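Long-range contact in ABC transporter, solute-binding protein (Staphylococcus aureus, PDB 6LKK), which binds glucose 6-phosphate in its ligand pocket and probably acts as the extracellular solute-sensing partner of a two-component signalling system: residues F48-L60 with D216-R230. Sequence-based numbering, arbitrary orientation.
Sequences FSERGDVFMGGVL and DGIALVKNAHPHPKR. With G6P (6-O-phosphono-alpha-D-glucopyranose), chain B.
Strands 54-56 and 216-221 run antiparallel, 170° between their directions, in the mixed sheet of a periplasmic-binding-protein fold, where strand 2-7 flanks 54-56 on its other edge. F55 and A219 form the hydrogen-bonded pair; past the last bridge, M56 with I218, the backbones stay bonded, G57 N to G217 O (2.9 Å) and G217 N to G58 O. The end of a strand pair thus exemplifies how a glycine loop, G57-G58, bonded to G217 can bring two binding groups to one sugar: G58 N gives a nearly straight bond to G6P O3 (2.9 Å), while the D216 carboxylate accepts from two sugar hydroxyls, O2 at OD1 and O3 at OD2; Y9 also bonds to OD2. On one face V54 CG1 meets I218 CG2 and M56 CB meets I218 CG1; on the other, L60 CD1 approaches A219 CB.

Beyond the strands, buried D53 ties the two loops together. CG beside the backbone N (chi1 -73°) turns the carboxylate back to the other loop, and OD1 accepts N223 ND2 and H227 N from opposite faces of its plane, itself turned 81° from the N223 amide. The R230 guanidinium, sandwiched between P226 CB and L220 CB, donates to V221 O (2.6 Å from NH1) and only weakly to D53 O (3.3 Å from NH1).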
# COMPACT_ATOMS: atom_id res chain seq x y z
N PHE A 48 11.90 -9.96 21.70
CA PHE A 48 10.71 -9.32 22.26
C PHE A 48 11.03 -8.00 22.97
O PHE A 48 10.20 -7.09 22.97
CB PHE A 48 10.06 -10.33 23.20
CG PHE A 48 8.88 -9.82 23.96
CD1 PHE A 48 7.63 -9.74 23.36
CD2 PHE A 48 9.01 -9.46 25.29
CE1 PHE A 48 6.54 -9.29 24.08
CE2 PHE A 48 7.93 -9.02 26.00
CZ PHE A 48 6.70 -8.92 25.40
N SER A 49 12.23 -7.87 23.54
CA SER A 49 12.61 -6.65 24.26
C SER A 49 13.17 -5.56 23.35
O SER A 49 13.30 -4.42 23.81
CB SER A 49 13.65 -6.99 25.33
OG SER A 49 14.84 -7.48 24.76
N GLU A 50 13.51 -5.87 22.10
CA GLU A 50 14.08 -4.89 21.18
C GLU A 50 13.05 -4.29 20.24
O GLU A 50 13.35 -3.30 19.57
CB GLU A 50 15.19 -5.54 20.35
CG GLU A 50 16.45 -5.87 21.14
CD GLU A 50 17.26 -6.98 20.48
OE1 GLU A 50 17.09 -7.20 19.26
OE2 GLU A 50 18.06 -7.63 21.19
N ARG A 51 11.85 -4.87 20.17
CA ARG A 51 10.89 -4.51 19.13
C ARG A 51 10.45 -3.05 19.24
O ARG A 51 10.50 -2.43 20.30
CB ARG A 51 9.66 -5.41 19.22
CG ARG A 51 9.89 -6.82 18.75
CD ARG A 51 8.63 -7.64 18.91
NE ARG A 51 8.80 -9.00 18.42
CZ ARG A 51 7.84 -9.92 18.45
NH1 ARG A 51 6.64 -9.63 18.93
NH2 ARG A 51 8.09 -11.14 17.99
N GLY A 52 10.02 -2.52 18.10
CA GLY A 52 9.36 -1.24 18.06
C GLY A 52 7.93 -1.34 18.55
O GLY A 52 7.48 -2.36 19.06
N ASP A 53 7.19 -0.25 18.35
CA ASP A 53 5.92 -0.06 19.02
C ASP A 53 4.71 -0.02 18.10
O ASP A 53 3.63 -0.43 18.51
CB ASP A 53 5.95 1.24 19.84
CG ASP A 53 6.81 1.11 21.09
OD1 ASP A 53 6.35 0.46 22.05
OD2 ASP A 53 7.94 1.64 21.09
N VAL A 54 4.86 0.47 16.87
CA VAL A 54 3.73 0.65 15.96
C VAL A 54 4.13 0.19 14.57
O VAL A 54 5.26 0.41 14.13
CB VAL A 54 3.26 2.12 15.93
CG1 VAL A 54 2.15 2.32 14.90
CG2 VAL A 54 2.77 2.55 17.31
N PHE A 55 3.19 -0.47 13.89
CA PHE A 55 3.33 -0.84 12.49
C PHE A 55 2.27 -0.08 11.71
O PHE A 55 1.08 -0.17 12.04
CB PHE A 55 3.17 -2.35 12.30
CG PHE A 55 3.75 -2.88 11.02
CD1 PHE A 55 3.23 -2.50 9.80
CD2 PHE A 55 4.79 -3.79 11.05
CE1 PHE A 55 3.76 -3.00 8.62
CE2 PHE A 55 5.32 -4.29 9.88
CZ PHE A 55 4.81 -3.89 8.66
N MET A 56 2.68 0.68 10.70
CA MET A 56 1.74 1.45 9.90
C MET A 56 2.04 1.25 8.42
O MET A 56 3.20 1.34 7.99
CB MET A 56 1.77 2.94 10.25
CG MET A 56 3.03 3.68 9.85
SD MET A 56 3.00 5.41 10.38
CE MET A 56 1.77 6.12 9.28
N GLY A 57 1.00 0.98 7.65
CA GLY A 57 1.13 0.72 6.23
C GLY A 57 1.00 -0.76 5.92
O GLY A 57 1.15 -1.63 6.78
N GLY A 58 0.70 -1.05 4.66
CA GLY A 58 0.39 -2.39 4.24
C GLY A 58 -1.04 -2.78 4.58
O GLY A 58 -1.72 -2.15 5.39
N VAL A 59 -1.50 -3.84 3.92
CA VAL A 59 -2.86 -4.34 4.13
C VAL A 59 -2.83 -5.27 5.34
O VAL A 59 -3.02 -6.48 5.22
CB VAL A 59 -3.40 -5.03 2.87
CG1 VAL A 59 -3.65 -4.00 1.78
CG2 VAL A 59 -2.45 -6.11 2.36
N LEU A 60 -2.61 -4.68 6.52
CA LEU A 60 -2.35 -5.47 7.71
C LEU A 60 -3.54 -6.34 8.11
O LEU A 60 -3.35 -7.45 8.62
CB LEU A 60 -1.97 -4.55 8.87
CG LEU A 60 -0.72 -3.68 8.66
CD1 LEU A 60 -0.45 -2.86 9.91
CD2 LEU A 60 0.48 -4.53 8.31
N ASP A 216 -5.00 0.30 3.97
CA ASP A 216 -3.81 0.32 4.81
C ASP A 216 -4.21 0.40 6.28
O ASP A 216 -5.22 1.01 6.64
CB ASP A 216 -2.92 1.50 4.45
CG ASP A 216 -2.34 1.40 3.04
OD1 ASP A 216 -2.57 0.37 2.36
OD2 ASP A 216 -1.65 2.35 2.62
N GLY A 217 -3.41 -0.24 7.14
CA GLY A 217 -3.76 -0.37 8.54
C GLY A 217 -2.64 0.07 9.47
O GLY A 217 -1.51 0.33 9.05
N ILE A 218 -2.99 0.16 10.76
CA ILE A 218 -2.06 0.48 11.84
C ILE A 218 -2.28 -0.53 12.96
O ILE A 218 -3.43 -0.84 13.31
CB ILE A 218 -2.26 1.91 12.37
CG1 ILE A 218 -1.93 2.94 11.29
CG2 ILE A 218 -1.37 2.16 13.59
CD1 ILE A 218 -2.42 4.33 11.62
N ALA A 219 -1.19 -1.01 13.55
CA ALA A 219 -1.26 -2.00 14.61
C ALA A 219 -0.22 -1.71 15.68
O ALA A 219 0.85 -1.16 15.39
CB ALA A 219 -1.04 -3.42 14.06
N LEU A 220 -0.55 -2.07 16.91
CA LEU A 220 0.38 -2.00 18.03
C LEU A 220 1.17 -3.30 18.11
O LEU A 220 0.60 -4.39 18.08
CB LEU A 220 -0.37 -1.76 19.35
CG LEU A 220 -1.18 -0.46 19.48
CD1 LEU A 220 -1.75 -0.34 20.88
CD2 LEU A 220 -0.34 0.76 19.14
N VAL A 221 2.49 -3.17 18.22
CA VAL A 221 3.40 -4.32 18.24
C VAL A 221 3.55 -4.81 19.67
O VAL A 221 3.75 -4.01 20.60
CB VAL A 221 4.76 -3.94 17.63
CG1 VAL A 221 5.74 -5.10 17.74
CG2 VAL A 221 4.59 -3.51 16.18
N LYS A 222 3.48 -6.12 19.85
CA LYS A 222 3.67 -6.71 21.17
C LYS A 222 5.15 -6.70 21.53
O LYS A 222 5.97 -7.28 20.82
CB LYS A 222 3.12 -8.14 21.21
CG LYS A 222 3.12 -8.75 22.60
CD LYS A 222 2.63 -10.18 22.60
CE LYS A 222 1.12 -10.26 22.42
NZ LYS A 222 0.65 -11.66 22.25
N ASN A 223 5.49 -6.02 22.62
CA ASN A 223 6.87 -5.91 23.06
C ASN A 223 6.90 -5.87 24.58
O ASN A 223 5.86 -5.86 25.24
CB ASN A 223 7.55 -4.68 22.44
CG ASN A 223 6.82 -3.39 22.76
OD1 ASN A 223 6.04 -3.32 23.71
ND2 ASN A 223 7.07 -2.36 21.96
N ALA A 224 8.12 -5.84 25.13
CA ALA A 224 8.28 -5.94 26.58
C ALA A 224 7.90 -4.64 27.27
O ALA A 224 7.21 -4.66 28.30
CB ALA A 224 9.72 -6.32 26.92
N HIS A 225 8.33 -3.51 26.72
CA HIS A 225 8.17 -2.21 27.37
C HIS A 225 7.56 -1.25 26.35
O HIS A 225 8.26 -0.42 25.77
CB HIS A 225 9.50 -1.70 27.91
CG HIS A 225 10.24 -2.73 28.71
ND1 HIS A 225 9.76 -3.23 29.90
CD2 HIS A 225 11.42 -3.36 28.48
CE1 HIS A 225 10.61 -4.12 30.38
NE2 HIS A 225 11.63 -4.22 29.54
N PRO A 226 6.26 -1.35 26.10
CA PRO A 226 5.63 -0.49 25.09
C PRO A 226 5.76 0.98 25.45
O PRO A 226 5.60 1.37 26.61
CB PRO A 226 4.17 -0.96 25.08
CG PRO A 226 3.97 -1.65 26.39
CD PRO A 226 5.28 -2.27 26.72
N HIS A 227 6.06 1.79 24.45
CA HIS A 227 6.13 3.22 24.65
C HIS A 227 4.74 3.74 25.00
O HIS A 227 3.79 3.51 24.24
CB HIS A 227 6.65 3.91 23.39
CG HIS A 227 7.10 5.32 23.62
ND1 HIS A 227 6.25 6.31 24.05
CD2 HIS A 227 8.32 5.89 23.48
CE1 HIS A 227 6.93 7.44 24.17
NE2 HIS A 227 8.18 7.22 23.83
N PRO A 228 4.56 4.42 26.14
CA PRO A 228 3.19 4.78 26.57
C PRO A 228 2.49 5.78 25.65
O PRO A 228 1.28 5.95 25.78
CB PRO A 228 3.40 5.37 27.97
CG PRO A 228 4.83 5.78 28.01
CD PRO A 228 5.57 4.85 27.12
N LYS A 229 3.21 6.43 24.73
CA LYS A 229 2.60 7.39 23.82
C LYS A 229 2.15 6.77 22.51
O LYS A 229 1.71 7.50 21.61
CB LYS A 229 3.57 8.54 23.55
CG LYS A 229 3.66 9.55 24.67
CD LYS A 229 2.48 10.50 24.61
CE LYS A 229 2.20 11.16 25.95
NZ LYS A 229 0.82 11.72 25.98
N ARG A 230 2.25 5.44 22.36
CA ARG A 230 1.95 4.85 21.06
C ARG A 230 0.46 4.88 20.75
O ARG A 230 0.08 5.00 19.59
CB ARG A 230 2.47 3.41 20.99
CG ARG A 230 1.82 2.41 21.92
CD ARG A 230 2.48 1.06 21.72
NE ARG A 230 1.85 -0.03 22.46
CZ ARG A 230 2.23 -1.30 22.37
NH1 ARG A 230 3.23 -1.64 21.57
NH2 ARG A 230 1.61 -2.23 23.07
C1 G6P B . 1.14 -1.04 -0.66
C2 G6P B . 0.38 -0.32 0.48
C3 G6P B . 1.16 0.72 1.18
C4 G6P B . 2.57 0.34 1.31
C5 G6P B . 3.20 0.31 -0.08
C6 G6P B . 4.60 -0.23 -0.01
O1 G6P B . 0.37 -1.02 -1.83
O2 G6P B . -0.82 0.28 -0.03
O3 G6P B . 0.59 0.91 2.55
O4 G6P B . 3.28 1.30 2.12
O5 G6P B . 2.46 -0.53 -1.03
O6 G6P B . 4.56 -1.52 0.55
P G6P B . 5.35 -2.79 -0.23
O1P G6P B . 5.24 -4.02 0.66
O2P G6P B . 6.83 -2.43 -0.44
O3P G6P B . 4.70 -3.06 -1.53
O HOH W 1 10.27 -3.42 24.55
O HOH W 2 9.21 0.59 23.33